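Long-range contacts in Rho guanyl nucleotide exchange factor (Rom2), putative (Aspergillus fumigatus Af293, PDB 5O51), which probably acts as a guanine-nucleotide exchange factor for Rho-type GTPases, the chain here being its CNH domain, a seven-bladed beta-propeller: residues 19-24 / 306-311; 70-75 / 88-93; 112-117 / 130-135; 228-233 / 242-247. All blocks are in the same frame, centred on the assembly; numbering follows the deposited sequence.

Contact 1: residues 19-24 / 306-311; sequences ANRVNC and NIRMLH
Arg308 reaches across the seam between two blades of a beta-propeller, from the inner strand 307-312 of the blade that holds both chain ends to the inner strand 22-28 of the blade that follows. Segments 22-24 and 307-311 run at 48° to each other and share no ladder, so the junction is made by side chains, one of them bonding to backbone. From CB the Arg308 chain bends at chi2 and again at chi3 (-84°), which turns the guanidinium back toward the corner at Asn306. There NE and NH2 grip the carbonyl oxygen of Asn306 side-on, with that oxygen in the guanidinium plane, and this double hold fixes the rotation of the group. The remaining nitrogen, NH1, points along the same plane to the other blade and donates to Val22 O at 2.9 Å. Arginine suits the place because one flat group can serve both backbones. Asp328 forms salt bridges to Arg308 NH2 and Arg21 NH1, which probably offsets the nearness of two positive charges.

Arg21 runs extended past Asn306 with its CD 3.8 Å from Asn306 ND2, the guanidinium and amide planes 80° apart; that amide nitrogen is bonded to Glu322. Further along the two strands the packing turns apolar. Val22 and Leu310 meet at about a right angle, with Val22 CG1 4.1 Å from Leu310 CD2. The same Leu310 CD2 also lies 4.0 Å from Cys24 CA.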
loop_
_atom_site.group_PDB
_atom_site.type_symbol
_atom_site.label_atom_id
_atom_site.label_comp_id
_atom_site.label_asym_id
_atom_site.label_seq_id
_atom_site.Cartn_x
_atom_site.Cartn_y
_atom_site.Cartn_z
ATOM N N ALA A 19 19.601 -7.714 -11.208
ATOM C CA ALA A 19 20.529 -7.401 -10.079
ATOM C C ALA A 19 19.806 -6.776 -8.856
ATOM O O ALA A 19 20.171 -7.036 -7.715
ATOM C CB ALA A 19 21.712 -6.513 -10.537
ATOM N N ASN A 20 18.795 -5.927 -9.093
ATOM C CA ASN A 20 18.379 -5.016 -8.018
ATOM C C ASN A 20 17.016 -4.450 -8.491
ATOM O O ASN A 20 16.941 -3.396 -9.128
ATOM C CB ASN A 20 19.512 -3.962 -7.771
ATOM C CG ASN A 20 19.149 -2.912 -6.757
ATOM O OD1 ASN A 20 19.049 -1.707 -7.077
ATOM N ND2 ASN A 20 18.945 -3.331 -5.532
ATOM N N ARG A 21 15.976 -5.233 -8.226
ATOM C CA ARG A 21 14.611 -4.935 -8.684
ATOM C C ARG A 21 13.987 -3.774 -7.889
ATOM O O ARG A 21 14.396 -3.472 -6.711
ATOM C CB ARG A 21 13.738 -6.234 -8.530
ATOM C CG ARG A 21 14.198 -7.374 -9.475
ATOM C CD ARG A 21 13.154 -8.511 -9.699
ATOM N NE ARG A 21 13.723 -9.544 -10.603
ATOM C CZ ARG A 21 13.829 -9.468 -11.953
ATOM N NH1 ARG A 21 13.339 -8.444 -12.687
ATOM N NH2 ARG A 21 14.407 -10.454 -12.606
ATOM N N VAL A 22 12.930 -3.209 -8.438
ATOM C CA VAL A 22 12.112 -2.227 -7.703
ATOM C C VAL A 22 11.243 -2.897 -6.627
ATOM O O VAL A 22 10.326 -3.658 -6.939
ATOM C CB VAL A 22 11.231 -1.418 -8.695
ATOM C CG1 VAL A 22 10.345 -0.428 -7.974
ATOM C CG2 VAL A 22 12.119 -0.646 -9.662
ATOM N N ASN A 23 11.476 -2.597 -5.350
ATOM C CA ASN A 23 10.644 -3.155 -4.321
ATOM C C ASN A 23 9.380 -2.278 -4.048
ATOM O O ASN A 23 8.325 -2.800 -3.636
ATOM C CB ASN A 23 11.386 -3.266 -2.981
ATOM C CG ASN A 23 12.591 -4.251 -2.983
ATOM O OD1 ASN A 23 12.640 -5.175 -3.717
ATOM N ND2 ASN A 23 13.569 -3.991 -2.121
ATOM N N CYS A 24 9.550 -0.948 -4.122
ATOM C CA CYS A 24 8.508 0.043 -3.754
ATOM C C CYS A 24 8.742 1.363 -4.437
ATOM O O CYS A 24 9.801 1.575 -5.053
ATOM C CB CYS A 24 8.459 0.239 -2.240
ATOM S SG CYS A 24 10.029 0.677 -1.467
ATOM N N ASN A 306 6.146 -12.046 -11.351
ATOM C CA ASN A 306 6.536 -11.196 -10.236
ATOM C C ASN A 306 5.934 -9.769 -10.401
ATOM O O ASN A 306 6.625 -8.769 -10.376
ATOM C CB ASN A 306 8.085 -11.173 -10.079
ATOM C CG ASN A 306 8.562 -10.525 -8.763
ATOM O OD1 ASN A 306 7.815 -10.351 -7.798
ATOM N ND2 ASN A 306 9.845 -10.171 -8.729
ATOM N N ILE A 307 4.625 -9.716 -10.580
ATOM C CA ILE A 307 3.881 -8.445 -10.665
ATOM C C ILE A 307 3.706 -7.897 -9.284
ATOM O O ILE A 307 3.314 -8.641 -8.421
ATOM C CB ILE A 307 2.480 -8.636 -11.287
ATOM C CG1 ILE A 307 2.635 -9.064 -12.746
ATOM C CG2 ILE A 307 1.657 -7.307 -11.059
ATOM C CD1 ILE A 307 1.387 -9.683 -13.403
ATOM N N ARG A 308 4.057 -6.635 -9.062
ATOM C CA ARG A 308 3.950 -5.936 -7.744
ATOM C C ARG A 308 3.175 -4.618 -8.004
ATOM O O ARG A 308 3.655 -3.776 -8.794
ATOM C CB ARG A 308 5.359 -5.513 -7.270
ATOM C CG ARG A 308 6.249 -6.648 -6.818
ATOM C CD ARG A 308 7.716 -6.438 -7.238
ATOM N NE ARG A 308 7.948 -6.881 -8.600
ATOM C CZ ARG A 308 8.909 -6.508 -9.423
ATOM N NH1 ARG A 308 9.829 -5.596 -9.105
ATOM N NH2 ARG A 308 8.943 -7.042 -10.614
ATOM N N MET A 309 2.042 -4.408 -7.348
ATOM C CA MET A 309 1.419 -3.092 -7.415
ATOM C C MET A 309 2.247 -2.069 -6.631
ATOM O O MET A 309 2.510 -2.259 -5.457
ATOM C CB MET A 309 -0.021 -3.136 -6.894
ATOM C CG MET A 309 -0.797 -1.853 -7.229
ATOM S SD MET A 309 -2.410 -1.734 -6.443
ATOM C CE MET A 309 -1.877 -0.721 -5.022
ATOM N N LEU A 310 2.658 -0.967 -7.259
ATOM C CA LEU A 310 3.513 0.019 -6.544
ATOM C C LEU A 310 2.782 1.174 -5.868
ATOM O O LEU A 310 3.108 1.514 -4.760
ATOM C CB LEU A 310 4.614 0.571 -7.451
ATOM C CG LEU A 310 5.553 -0.499 -8.033
ATOM C CD1 LEU A 310 6.376 0.120 -9.137
ATOM C CD2 LEU A 310 6.402 -1.147 -6.930
ATOM N N HIS A 311 1.806 1.777 -6.537
ATOM C CA HIS A 311 1.128 2.965 -6.037
ATOM C C HIS A 311 -0.133 3.206 -6.897
ATOM O O HIS A 311 -0.114 3.124 -8.133
ATOM C CB HIS A 311 2.054 4.219 -6.145
ATOM C CG HIS A 311 1.552 5.407 -5.381
ATOM N ND1 HIS A 311 0.816 6.418 -5.957
ATOM C CD2 HIS A 311 1.648 5.713 -4.066
ATOM C CE1 HIS A 311 0.481 7.289 -5.023
ATOM N NE2 HIS A 311 0.958 6.856 -3.867
#

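Contact 2: residues 70-75 / 88-93; sequences TLEEYQ and YPMEAL
Met90 N donates to Gln75 O at 2.9 Å, the one hydrogen bond between 70-75 and 88-93, and it arrives well above the carbonyl plane, 42° out of it. The bond lies at one end of a propeller blade, where strand 65-71 gives way to the turn leading into strand 76-81 and strand 84-89 runs out into a short 3-10 segment, 90-93. Gln75 has left-handed backbone angles (phi 47°, psi 48°), a conformation in which the chain reverses before the next strand. Its side chain curls back over the turn, and Gln75 NE2 donates to Glu72 O at 2.7 Å. That bond lies in the carbonyl plane and on a lone pair, with the acceptor also in the plane of the amide, so the flat end is held in a set orientation.

Met90 makes most of the contact. Its unbranched chain, bent at chi2 and chi3, crosses Thr70, Glu72 and Gln75 each at about a right angle. Met90 CB sits 3.9 Å from Gln75 OE1, while the terminal methyl CE reaches Thr70 CG2, also at 3.9 Å. Beyond that, CE comes to 3.3 Å from Glu72 OE1; the other carboxylate oxygen, OE2, has a weak bond to Asp29 N. A flexible thioether can thus set CE and SD against the threonine methyl, while its C-H groups, at CB and CE, meet the amide and carboxylate oxygens without donating any N-H or O-H.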
loop_
_atom_site.group_PDB
_atom_site.type_symbol
_atom_site.label_atom_id
_atom_site.label_comp_id
_atom_site.label_asym_id
_atom_site.label_seq_id
_atom_site.Cartn_x
_atom_site.Cartn_y
_atom_site.Cartn_z
ATOM N N THR A 70 5.448 9.407 1.825
ATOM C CA THR A 70 5.688 10.833 2.199
ATOM C C THR A 70 4.618 11.360 3.147
ATOM O O THR A 70 3.555 10.798 3.174
ATOM C CB THR A 70 5.595 11.807 1.000
ATOM O OG1 THR A 70 4.393 11.539 0.260
ATOM C CG2 THR A 70 6.822 11.714 0.093
ATOM N N LEU A 71 4.932 12.429 3.906
ATOM C CA LEU A 71 3.954 13.394 4.505
ATOM C C LEU A 71 4.237 14.722 3.879
ATOM O O LEU A 71 5.122 15.434 4.327
ATOM C CB LEU A 71 4.190 13.579 6.006
ATOM C CG LEU A 71 3.494 12.659 6.992
ATOM C CD1 LEU A 71 4.038 11.288 6.757
ATOM C CD2 LEU A 71 3.730 13.091 8.454
ATOM N N GLU A 72 3.522 15.080 2.834
ATOM C CA GLU A 72 3.950 16.201 1.984
ATOM C C GLU A 72 3.784 17.545 2.728
ATOM O O GLU A 72 4.558 18.497 2.498
ATOM C CB GLU A 72 3.198 16.161 0.622
ATOM C CG GLU A 72 3.840 16.957 -0.523
ATOM C CD GLU A 72 4.600 16.108 -1.570
ATOM O OE1 GLU A 72 5.540 15.395 -1.189
ATOM O OE2 GLU A 72 4.300 16.187 -2.793
ATOM N N GLU A 73 2.832 17.570 3.657
ATOM C CA GLU A 73 2.504 18.758 4.444
ATOM C C GLU A 73 3.660 19.152 5.364
ATOM O O GLU A 73 3.856 20.364 5.597
ATOM C CB GLU A 73 1.198 18.530 5.246
ATOM C CG GLU A 73 0.786 19.645 6.196
ATOM C CD GLU A 73 0.364 20.929 5.486
ATOM O OE1 GLU A 73 -0.627 20.899 4.722
ATOM O OE2 GLU A 73 1.012 21.975 5.704
ATOM N N TYR A 74 4.378 18.122 5.865
ATOM C CA TYR A 74 5.547 18.253 6.758
ATOM C C TYR A 74 6.892 18.042 6.063
ATOM O O TYR A 74 7.934 17.929 6.711
ATOM C CB TYR A 74 5.404 17.244 7.886
ATOM C CG TYR A 74 4.275 17.646 8.747
ATOM C CD1 TYR A 74 2.979 17.277 8.443
ATOM C CD2 TYR A 74 4.487 18.486 9.831
ATOM C CE1 TYR A 74 1.917 17.703 9.228
ATOM C CE2 TYR A 74 3.444 18.916 10.626
ATOM C CZ TYR A 74 2.157 18.520 10.326
ATOM O OH TYR A 74 1.117 18.930 11.126
ATOM N N GLN A 75 6.859 17.946 4.740
ATOM C CA GLN A 75 8.052 17.725 3.939
ATOM C C GLN A 75 8.939 16.581 4.512
ATOM O O GLN A 75 10.147 16.741 4.634
ATOM C CB GLN A 75 8.799 19.047 3.780
ATOM C CG GLN A 75 8.011 20.118 2.965
ATOM C CD GLN A 75 7.894 19.712 1.486
ATOM O OE1 GLN A 75 8.861 19.826 0.690
ATOM N NE2 GLN A 75 6.741 19.155 1.133
ATOM N N TYR A 88 13.321 11.231 6.684
ATOM C CA TYR A 88 14.331 12.140 6.145
ATOM C C TYR A 88 13.611 13.431 5.749
ATOM O O TYR A 88 12.468 13.389 5.276
ATOM C CB TYR A 88 14.957 11.586 4.889
ATOM C CG TYR A 88 15.761 10.352 5.005
ATOM C CD1 TYR A 88 15.149 9.120 5.099
ATOM C CD2 TYR A 88 17.179 10.392 4.931
ATOM C CE1 TYR A 88 15.882 7.952 5.136
ATOM C CE2 TYR A 88 17.934 9.224 5.052
ATOM C CZ TYR A 88 17.245 8.016 5.157
ATOM O OH TYR A 88 17.906 6.839 5.232
ATOM N N PRO A 89 14.285 14.572 5.841
ATOM C CA PRO A 89 13.612 15.711 5.226
ATOM C C PRO A 89 13.608 15.605 3.689
ATOM O O PRO A 89 14.526 15.054 3.081
ATOM C CB PRO A 89 14.438 16.925 5.707
ATOM C CG PRO A 89 15.789 16.400 6.017
ATOM C CD PRO A 89 15.643 14.911 6.329
ATOM N N MET A 90 12.578 16.161 3.086
ATOM C CA MET A 90 12.429 16.097 1.622
ATOM C C MET A 90 13.536 16.767 0.847
ATOM O O MET A 90 13.817 16.418 -0.310
ATOM C CB MET A 90 11.077 16.715 1.180
ATOM C CG MET A 90 10.495 15.974 -0.010
ATOM S SD MET A 90 9.612 14.479 0.520
ATOM C CE MET A 90 8.068 15.287 0.942
ATOM N N GLU A 91 14.184 17.745 1.452
ATOM C CA GLU A 91 15.376 18.297 0.812
ATOM C C GLU A 91 16.498 17.250 0.582
ATOM O O GLU A 91 17.283 17.426 -0.360
ATOM C CB GLU A 91 15.869 19.556 1.543
ATOM C CG GLU A 91 16.233 19.346 2.995
ATOM C CD GLU A 91 16.499 20.637 3.778
ATOM O OE1 GLU A 91 16.656 21.721 3.158
ATOM O OE2 GLU A 91 16.571 20.543 5.035
ATOM N N ALA A 92 16.547 16.137 1.344
ATOM C CA ALA A 92 17.432 14.995 0.976
ATOM C C ALA A 92 17.396 14.603 -0.517
ATOM O O ALA A 92 18.357 14.020 -1.054
ATOM C CB ALA A 92 17.077 13.738 1.779
ATOM N N LEU A 93 16.265 14.856 -1.166
ATOM C CA LEU A 93 16.102 14.525 -2.560
ATOM C C LEU A 93 16.652 15.579 -3.523
ATOM O O LEU A 93 16.757 15.272 -4.689
ATOM C CB LEU A 93 14.629 14.297 -2.861
ATOM C CG LEU A 93 13.962 13.189 -2.026
ATOM C CD1 LEU A 93 12.459 13.256 -2.116
ATOM C CD2 LEU A 93 14.349 11.799 -2.468
#

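Contact 3: residues 112-117 / 130-135; sequences HANFFK and VKTSAL
Asn114 leans toward strand 125-132 at the start of the hairpin made with strand 115-120, the two inner strands of a propeller blade. Its CB lies 3.6 Å from Val130 O and packs against Thr132 CG2. With CG anti to the carbonyl carbon (chi1 -58°), the amide is carried across to the neighbouring strand, toward Thr132, and CG passes close to the Thr132 backbone. At the tip, Asn114 OD1 accepts from Thr132 N at 2.9 Å, the donor standing 37° out of the carbonyl plane. OD1 also lies 3.2 Å from Lys131 CA. Asparagine suits the place because its short side chain carries an acceptor to a backbone N-H beyond the end of the regular ladder.

The backbone beside it forms a classic beta bulge: Asn114 and Phe115 both face Val130, and Val130 O takes both of their N-H groups. Val130 N returns a bond to Phe115 O at 2.9 Å, completing the hydrogen-bonded pair. On the face carrying these two residues, the Phe115 ring lies flat against the valine, whose CB sits over its centre, a CH-pi contact of 4.1 Å to the centroid. At the outer end, the Lys131 and His112 side chains cross at about a right angle, Lys131 CD coming to 3.6 Å from His112 ND1. A side-chain mimic of a strand bond and a bifurcated carbonyl together mean that the N-H groups of Asn114, Phe115 and Thr132 keep acceptors where the ladder becomes irregular.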
loop_
_atom_site.group_PDB
_atom_site.type_symbol
_atom_site.label_atom_id
_atom_site.label_comp_id
_atom_site.label_asym_id
_atom_site.label_seq_id
_atom_site.Cartn_x
_atom_site.Cartn_y
_atom_site.Cartn_z
ATOM N N HIS A 112 12.333 -1.764 14.896
ATOM C CA HIS A 112 11.945 -3.054 14.322
ATOM C C HIS A 112 10.512 -2.857 13.844
ATOM O O HIS A 112 9.691 -2.466 14.630
ATOM C CB HIS A 112 12.039 -4.180 15.378
ATOM C CG HIS A 112 12.015 -5.563 14.795
ATOM N ND1 HIS A 112 10.846 -6.210 14.461
ATOM C CD2 HIS A 112 13.020 -6.405 14.456
ATOM C CE1 HIS A 112 11.131 -7.388 13.933
ATOM N NE2 HIS A 112 12.445 -7.534 13.930
ATOM N N ALA A 113 10.228 -3.058 12.556
ATOM C CA ALA A 113 8.859 -2.900 12.018
ATOM C C ALA A 113 8.726 -3.699 10.774
ATOM O O ALA A 113 9.644 -3.761 9.937
ATOM C CB ALA A 113 8.539 -1.422 11.741
ATOM N N ASN A 114 7.585 -4.311 10.622
ATOM C CA ASN A 114 7.257 -5.094 9.440
ATOM C C ASN A 114 6.499 -4.319 8.332
ATOM O O ASN A 114 6.726 -4.592 7.190
ATOM C CB ASN A 114 6.470 -6.342 9.897
ATOM C CG ASN A 114 7.287 -7.166 10.884
ATOM O OD1 ASN A 114 7.033 -7.172 12.099
ATOM N ND2 ASN A 114 8.375 -7.744 10.373
ATOM N N PHE A 115 5.572 -3.426 8.678
ATOM C CA PHE A 115 4.957 -2.472 7.725
ATOM C C PHE A 115 4.501 -1.203 8.430
ATOM O O PHE A 115 4.617 -1.090 9.668
ATOM C CB PHE A 115 3.852 -3.074 6.808
ATOM C CG PHE A 115 2.639 -3.640 7.515
ATOM C CD1 PHE A 115 2.628 -4.962 7.953
ATOM C CD2 PHE A 115 1.471 -2.909 7.626
ATOM C CE1 PHE A 115 1.505 -5.510 8.559
ATOM C CE2 PHE A 115 0.336 -3.448 8.224
ATOM C CZ PHE A 115 0.350 -4.750 8.692
ATOM N N PHE A 116 4.119 -0.202 7.631
ATOM C CA PHE A 116 3.559 1.022 8.145
ATOM C C PHE A 116 2.456 1.628 7.279
ATOM O O PHE A 116 2.309 1.280 6.123
ATOM C CB PHE A 116 4.665 2.009 8.409
ATOM C CG PHE A 116 5.171 2.766 7.190
ATOM C CD1 PHE A 116 4.588 3.967 6.802
ATOM C CD2 PHE A 116 6.303 2.321 6.493
ATOM C CE1 PHE A 116 5.091 4.698 5.731
ATOM C CE2 PHE A 116 6.812 3.053 5.428
ATOM C CZ PHE A 116 6.206 4.265 5.058
ATOM N N LYS A 117 1.735 2.591 7.842
ATOM C CA LYS A 117 0.724 3.348 7.125
ATOM C C LYS A 117 0.597 4.798 7.658
ATOM O O LYS A 117 0.477 5.042 8.861
ATOM C CB LYS A 117 -0.588 2.611 7.249
ATOM C CG LYS A 117 -1.721 3.230 6.469
ATOM C CD LYS A 117 -1.639 2.834 5.025
ATOM C CE LYS A 117 -2.567 3.674 4.156
ATOM N NZ LYS A 117 -3.947 3.735 4.703
ATOM N N VAL A 130 3.690 -1.303 12.459
ATOM C CA VAL A 130 3.154 -2.565 12.910
ATOM C C VAL A 130 4.273 -3.587 12.909
ATOM O O VAL A 130 4.883 -3.817 11.873
ATOM C CB VAL A 130 2.082 -3.024 11.947
ATOM C CG1 VAL A 130 1.516 -4.394 12.346
ATOM C CG2 VAL A 130 0.999 -1.954 11.856
ATOM N N LYS A 131 4.581 -4.146 14.081
ATOM C CA LYS A 131 5.254 -5.449 14.176
ATOM C C LYS A 131 4.244 -6.602 14.203
ATOM O O LYS A 131 3.245 -6.515 14.856
ATOM C CB LYS A 131 6.117 -5.525 15.429
ATOM C CG LYS A 131 6.751 -6.906 15.631
ATOM C CD LYS A 131 7.962 -6.852 16.540
ATOM C CE LYS A 131 7.604 -6.407 17.950
ATOM N NZ LYS A 131 8.847 -6.365 18.758
ATOM N N THR A 132 4.519 -7.697 13.525
ATOM C CA THR A 132 3.556 -8.789 13.445
ATOM C C THR A 132 4.286 -10.091 13.224
ATOM O O THR A 132 5.362 -10.100 12.639
ATOM C CB THR A 132 2.518 -8.550 12.303
ATOM O OG1 THR A 132 1.466 -9.538 12.340
ATOM C CG2 THR A 132 3.189 -8.558 10.910
ATOM N N SER A 133 3.703 -11.175 13.729
ATOM C CA SER A 133 4.146 -12.555 13.463
ATOM C C SER A 133 2.887 -13.431 13.366
ATOM O O SER A 133 1.796 -12.924 13.563
ATOM C CB SER A 133 5.058 -13.038 14.605
ATOM O OG SER A 133 4.546 -12.660 15.877
ATOM N N ALA A 134 3.022 -14.724 13.054
ATOM C CA ALA A 134 1.956 -15.706 13.365
ATOM C C ALA A 134 2.071 -15.872 14.884
ATOM O O ALA A 134 3.080 -16.386 15.372
ATOM C CB ALA A 134 2.179 -17.029 12.641
ATOM N N LEU A 135 1.063 -15.389 15.614
ATOM C CA LEU A 135 1.119 -15.124 17.068
ATOM C C LEU A 135 0.376 -13.810 17.315
ATOM O O LEU A 135 -0.792 -13.822 17.686
ATOM C CB LEU A 135 2.572 -15.097 17.648
ATOM C CG LEU A 135 2.895 -14.739 19.117
ATOM C CD1 LEU A 135 3.693 -15.849 19.796
ATOM C CD2 LEU A 135 3.634 -13.409 19.244
#

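Contact 4: residues 228-233 / 242-247; sequences VKPIHI and LNYSDF
Asn243 O accepts from both Ile231 N, at 2.9 Å, and His232 N, at 3.0 Å, marking a classic beta bulge in the antiparallel hairpin of strands 230-236 and 239-244. Asn243 N answers with a 2.8 Å bond to His232 O, and the amide ND2 adds a weak one to the same oxygen. The histidine ring and this amide point the same way with planes 18° apart, ND2 lying at the ring edge; His232 NE2 is bonded to Glu234 and Asn243 OD1 to Ser248.

Beyond the bulge, Ser245 N donates to Lys229 O at 2.9 Å. One water joins Lys229 N, Ser245 OG and, weakly, Asp246 OD2; the short serine hydroxyl suits that link. On the other face, Pro230, which has no N-H to offer, crosses Tyr244 at a slant, with Pro230 CB 3.9 Å from Tyr244 CD2. Phe247 CE1 covers one face of the tyrosine near its rim, and Ile233 CG2 meets Leu242 CD2 at 4.0 Å.

Strand 197-202 of the preceding blade packs on this apolar face through Phe198, which touches Pro230, Ile233, Leu242 and Tyr244. Phe273 of strand 272-276, in the following blade, lies against Ile231, His232 and Asn243, while Phe221 of helix 220-224 meets Phe247 edge-to-face.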
loop_
_atom_site.group_PDB
_atom_site.type_symbol
_atom_site.label_atom_id
_atom_site.label_comp_id
_atom_site.label_asym_id
_atom_site.label_seq_id
_atom_site.Cartn_x
_atom_site.Cartn_y
_atom_site.Cartn_z
ATOM N N VAL A 228 -8.190 -15.932 6.831
ATOM C CA VAL A 228 -8.376 -15.013 5.715
ATOM C C VAL A 228 -7.273 -13.970 5.665
ATOM O O VAL A 228 -6.515 -13.700 6.651
ATOM C CB VAL A 228 -9.770 -14.309 5.763
ATOM C CG1 VAL A 228 -10.893 -15.303 5.557
ATOM C CG2 VAL A 228 -9.991 -13.563 7.064
ATOM N N LYS A 229 -7.184 -13.338 4.502
ATOM C CA LYS A 229 -6.255 -12.240 4.381
ATOM C C LYS A 229 -7.053 -11.056 3.903
ATOM O O LYS A 229 -7.373 -10.986 2.708
ATOM C CB LYS A 229 -5.130 -12.562 3.444
ATOM C CG LYS A 229 -4.433 -13.881 3.675
ATOM C CD LYS A 229 -3.158 -13.924 2.831
ATOM C CE LYS A 229 -2.574 -15.322 2.749
ATOM N NZ LYS A 229 -2.166 -15.797 4.102
ATOM N N PRO A 230 -7.423 -10.160 4.835
ATOM C CA PRO A 230 -8.069 -8.924 4.482
ATOM C C PRO A 230 -6.989 -7.956 4.034
ATOM O O PRO A 230 -6.022 -7.715 4.768
ATOM C CB PRO A 230 -8.689 -8.437 5.798
ATOM C CG PRO A 230 -8.455 -9.546 6.782
ATOM C CD PRO A 230 -7.249 -10.242 6.304
ATOM N N ILE A 231 -7.174 -7.396 2.850
ATOM C CA ILE A 231 -6.117 -6.625 2.194
ATOM C C ILE A 231 -6.493 -5.158 2.071
ATOM O O ILE A 231 -5.661 -4.325 2.290
ATOM C CB ILE A 231 -5.847 -7.191 0.801
ATOM C CG1 ILE A 231 -5.528 -8.707 0.843
ATOM C CG2 ILE A 231 -4.827 -6.350 0.098
ATOM C CD1 ILE A 231 -4.329 -9.104 1.657
ATOM N N HIS A 232 -7.716 -4.839 1.667
ATOM C CA HIS A 232 -7.996 -3.455 1.279
ATOM C C HIS A 232 -9.467 -3.123 1.450
ATOM O O HIS A 232 -10.345 -3.950 1.101
ATOM C CB HIS A 232 -7.544 -3.205 -0.179
ATOM C CG HIS A 232 -7.875 -1.855 -0.714
ATOM N ND1 HIS A 232 -7.214 -0.713 -0.308
ATOM C CD2 HIS A 232 -8.806 -1.449 -1.616
ATOM C CE1 HIS A 232 -7.721 0.334 -0.933
ATOM N NE2 HIS A 232 -8.692 -0.084 -1.727
ATOM N N ILE A 233 -9.703 -1.874 1.864
ATOM C CA ILE A 233 -11.036 -1.342 2.131
ATOM C C ILE A 233 -11.210 -0.039 1.392
ATOM O O ILE A 233 -10.340 0.823 1.452
ATOM C CB ILE A 233 -11.248 -0.926 3.588
ATOM C CG1 ILE A 233 -10.980 -2.042 4.518
ATOM C CG2 ILE A 233 -12.703 -0.449 3.810
ATOM C CD1 ILE A 233 -10.899 -1.585 5.965
ATOM N N LEU A 242 -15.061 -4.260 0.462
ATOM C CA LEU A 242 -14.087 -5.035 1.221
ATOM C C LEU A 242 -13.395 -6.039 0.309
ATOM O O LEU A 242 -14.071 -6.785 -0.422
ATOM C CB LEU A 242 -14.809 -5.750 2.341
ATOM C CG LEU A 242 -15.467 -4.842 3.426
ATOM C CD1 LEU A 242 -16.088 -5.766 4.481
ATOM C CD2 LEU A 242 -14.495 -3.962 4.190
ATOM N N ASN A 243 -12.071 -6.047 0.337
ATOM C CA ASN A 243 -11.242 -6.845 -0.581
ATOM C C ASN A 243 -10.280 -7.734 0.228
ATOM O O ASN A 243 -9.424 -7.254 1.003
ATOM C CB ASN A 243 -10.440 -5.992 -1.576
ATOM C CG ASN A 243 -11.312 -5.086 -2.433
ATOM O OD1 ASN A 243 -11.978 -5.500 -3.386
ATOM N ND2 ASN A 243 -11.281 -3.804 -2.115
ATOM N N TYR A 244 -10.489 -9.029 0.097
ATOM C CA TYR A 244 -9.629 -10.044 0.705
ATOM C C TYR A 244 -8.989 -10.913 -0.413
ATOM O O TYR A 244 -9.425 -10.875 -1.592
ATOM C CB TYR A 244 -10.434 -10.953 1.607
ATOM C CG TYR A 244 -11.409 -10.383 2.674
ATOM C CD1 TYR A 244 -12.512 -9.683 2.314
ATOM C CD2 TYR A 244 -11.255 -10.708 4.020
ATOM C CE1 TYR A 244 -13.409 -9.221 3.249
ATOM C CE2 TYR A 244 -12.146 -10.252 4.981
ATOM C CZ TYR A 244 -13.253 -9.532 4.580
ATOM O OH TYR A 244 -14.230 -9.053 5.469
ATOM N N SER A 245 -7.957 -11.701 -0.071
ATOM C CA SER A 245 -7.285 -12.500 -1.078
ATOM C C SER A 245 -8.266 -13.453 -1.758
ATOM O O SER A 245 -8.065 -13.796 -2.901
ATOM C CB SER A 245 -6.083 -13.276 -0.530
ATOM O OG SER A 245 -6.528 -14.229 0.454
ATOM N N ASP A 246 -9.350 -13.862 -1.099
ATOM C CA ASP A 246 -10.246 -14.846 -1.697
ATOM C C ASP A 246 -11.483 -14.280 -2.378
ATOM O O ASP A 246 -12.033 -14.906 -3.294
ATOM C CB ASP A 246 -10.651 -15.906 -0.652
ATOM C CG ASP A 246 -9.489 -16.870 -0.302
ATOM O OD1 ASP A 246 -8.695 -17.275 -1.188
ATOM O OD2 ASP A 246 -9.338 -17.168 0.883
ATOM N N PHE A 247 -11.921 -13.100 -1.952
ATOM C CA PHE A 247 -13.177 -12.589 -2.405
ATOM C C PHE A 247 -13.308 -11.131 -2.151
ATOM O O PHE A 247 -12.597 -10.594 -1.336
ATOM C CB PHE A 247 -14.365 -13.337 -1.756
ATOM C CG PHE A 247 -14.112 -13.800 -0.341
ATOM C CD1 PHE A 247 -13.955 -12.890 0.686
ATOM C CD2 PHE A 247 -14.109 -15.168 -0.036
ATOM C CE1 PHE A 247 -13.686 -13.332 1.986
ATOM C CE2 PHE A 247 -13.889 -15.625 1.252
ATOM C CZ PHE A 247 -13.668 -14.709 2.270
HETATM O O HOH W 1 -8.670 -14.316 2.189
#

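In the fold
From the N terminus, strand 8-12 joins the blade of strands 307-312, 317-323 and 327-333, and the chain then enters strand 22-28, where contact 1 opens. Contact 1 closes only after 281 intervening residues, at 306-311, bringing the last blade against the first and so shutting the propeller ring. The other three contacts fall within that span, one after another, and none cross. Contacts 2, 3 and 4 are short closures inside the second, third and fifth blades counted from strand 22-28. Centres of contacts 2 and 4 lie about 31 Å apart, across the middle of the chain; contact 3 lies between them along the chain, its centre about 18 Å from that of contact 4.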